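Local coordinates for aldehyde dehydrogenase family protein (Pseudomonas syringae pv. tomato, PDB 5IUV) that probably oxidises indole-3-acetaldehyde to the auxin indole-3-acetic acid, using NAD+ as the electron acceptor, at residues 201-204 / 205-208. Sequence-based numbering, arbitrary orientation.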
ATOM      1  N   ILE A 201      32.622 -15.103  -8.228  1.00  7.84           N
ATOM      2  CA  ILE A 201      33.275 -16.260  -7.636  1.00  8.48           C
ATOM      3  C   ILE A 201      33.697 -15.953  -6.201  1.00 10.96           C
ATOM      4  O   ILE A 201      33.508 -16.766  -5.294  1.00  8.70           O
ATOM      5  CB  ILE A 201      34.505 -16.691  -8.475  1.00  8.70           C
ATOM      6  CG1 ILE A 201      34.046 -17.354  -9.779  1.00  8.71           C
ATOM      7  CG2 ILE A 201      35.409 -17.638  -7.688  1.00  7.44           C
ATOM      8  CD1 ILE A 201      35.175 -17.596 -10.777  1.00  7.46           C
ATOM      9  N   ARG A 202      34.241 -14.758  -6.002  1.00  7.26           N
ATOM     10  CA  ARG A 202      34.782 -14.372  -4.703  1.00 11.69           C
ATOM     11  C   ARG A 202      33.700 -14.177  -3.636  1.00 10.81           C
ATOM     12  O   ARG A 202      33.893 -14.578  -2.488  1.00  7.98           O
ATOM     13  CB  ARG A 202      35.625 -13.098  -4.850  1.00 10.25           C
ATOM     14  CG  ARG A 202      36.243 -12.590  -3.548  1.00 11.25           C
ATOM     15  CD  ARG A 202      37.284 -13.556  -2.982  1.00 10.49           C
ATOM     16  NE  ARG A 202      37.904 -13.006  -1.780  1.00 15.21           N
ATOM     17  CZ  ARG A 202      37.511 -13.282  -0.540  1.00 15.04           C
ATOM     18  NH1 ARG A 202      36.506 -14.119  -0.330  1.00 14.89           N
ATOM     19  NH2 ARG A 202      38.129 -12.720   0.491  1.00 16.07           N
ATOM     20  N   ILE A 203      32.559 -13.585  -3.997  1.00  8.29           N
ATOM     21  CA  ILE A 203      31.536 -13.307  -2.982  1.00  7.32           C
ATOM     22  C   ILE A 203      30.762 -14.551  -2.553  1.00  8.98           C
ATOM     23  O   ILE A 203      30.029 -14.506  -1.565  1.00  8.98           O
ATOM     24  CB  ILE A 203      30.517 -12.231  -3.444  1.00 10.17           C
ATOM     25  CG1 ILE A 203      29.742 -12.702  -4.673  1.00 11.64           C
ATOM     26  CG2 ILE A 203      31.224 -10.889  -3.684  1.00 11.69           C
ATOM     27  CD1 ILE A 203      28.558 -11.823  -5.031  1.00 16.29           C
ATOM     28  N   ALA A 204      30.911 -15.657  -3.283  1.00  9.50           N
ATOM     29  CA  ALA A 204      30.288 -16.922  -2.871  1.00 10.25           C
ATOM     30  C   ALA A 204      30.763 -17.326  -1.474  1.00 10.26           C
ATOM     31  O   ALA A 204      29.977 -17.783  -0.642  1.00 10.43           O
ATOM     32  CB  ALA A 204      30.595 -18.031  -3.878  1.00  8.58           C
ATOM     33  N   GLN A 205      32.050 -17.124  -1.220  1.00  8.62           N
ATOM     34  CA  GLN A 205      32.643 -17.399   0.084  1.00 11.85           C
ATOM     35  C   GLN A 205      32.147 -16.434   1.155  1.00 12.78           C
ATOM     36  O   GLN A 205      31.893 -16.824   2.300  1.00 13.72           O
ATOM     37  CB  GLN A 205      34.166 -17.327  -0.012  1.00 17.24           C
ATOM     38  CG  GLN A 205      34.862 -17.173   1.325  1.00 25.13           C
ATOM     39  CD  GLN A 205      34.939 -18.477   2.082  1.00 34.45           C
ATOM     40  OE1 GLN A 205      34.261 -18.667   3.096  1.00 38.17           O
ATOM     41  NE2 GLN A 205      35.778 -19.389   1.597  1.00 36.70           N
ATOM     42  N   LEU A 206      32.030 -15.164   0.785  1.00 10.35           N
ATOM     43  CA  LEU A 206      31.552 -14.153   1.712  1.00 10.04           C
ATOM     44  C   LEU A 206      30.110 -14.432   2.131  1.00  9.99           C
ATOM     45  O   LEU A 206      29.737 -14.182   3.280  1.00  9.22           O
ATOM     46  CB  LEU A 206      31.666 -12.758   1.097  1.00 12.01           C
ATOM     47  CG  LEU A 206      33.080 -12.288   0.762  1.00 12.96           C
ATOM     48  CD1 LEU A 206      33.051 -10.845   0.251  1.00 12.06           C
ATOM     49  CD2 LEU A 206      34.002 -12.420   1.979  1.00 13.94           C
ATOM     50  N   ALA A 207      29.306 -14.959   1.209  1.00  6.91           N
ATOM     51  CA  ALA A 207      27.917 -15.286   1.521  1.00  9.32           C
ATOM     52  C   ALA A 207      27.854 -16.313   2.652  1.00 10.36           C
ATOM     53  O   ALA A 207      27.089 -16.156   3.603  1.00 11.35           O
ATOM     54  CB  ALA A 207      27.195 -15.801   0.283  1.00  7.79           C
ATOM     55  N   ILE A 208      28.679 -17.349   2.556  1.00  9.50           N
ATOM     56  CA  ILE A 208      28.765 -18.360   3.607  1.00 12.91           C
ATOM     57  C   ILE A 208      29.220 -17.746   4.933  1.00 12.60           C
ATOM     58  O   ILE A 208      28.658 -18.034   5.995  1.00 12.39           O
ATOM     59  CB  ILE A 208      29.732 -19.502   3.206  1.00 15.61           C
ATOM     60  CG1 ILE A 208      29.164 -20.270   2.014  1.00 15.81           C
ATOM     61  CG2 ILE A 208      29.959 -20.459   4.370  1.00 17.44           C
ATOM     62  CD1 ILE A 208      27.810 -20.913   2.287  1.00 16.11           C
TER
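Arg202 reaches forward along helix 198-210 to Gln205 and Leu206, about one turn ahead of it, and its side chain also touches Leu101 and Leu104 of helix 98-109. From CB the chain starts with CG anti to the backbone N (chi1 180°), then bends at chi2 (66°), which turns CD, NE and the guanidinium along the helix surface. NE forms a salt bridge with OE2 of Glu100, on helix 98-109, and NH2 is also hydrogen-bonded elsewhere. NH1 points to the next turn: it lies 3.8 Å from CG of Gln205, which sits at the guanidinium edge near its plane, and 3.8 Å from CD2 of Leu206, which comes in obliquely. Both are van der Waals contacts with aliphatic carbons; the Gln205 amide plane is turned 78° from the guanidinium, so the two flat groups do not stack.

The flank beside this arginine is apolar, with Ile203 CG2 at 4.3 Å from Leu206 CD1 and both residues buried. Backbone evidence for the turn is uneven. Ala207 N donates to Ile203 O at 2.9 Å, whereas Ile208 N to Ala204 O is weak at 3.5 Å. Gln205 N to Arg202 O, an i to i+3 bond, is also weak, at 3.4 Å. Ala204 and Ala207 turn their small methyls onto Val219 and Leu217 of strand 217-219, within the beta-alpha-beta unit of the nucleotide-binding sheet. Chemically, Glu100 probably offsets the arginine's charge and fixes its direction; their salt bridge joins this helix to helix 98-109, while CG of Gln205 and CD2 of Leu206 pack beside NH1 within the same helix.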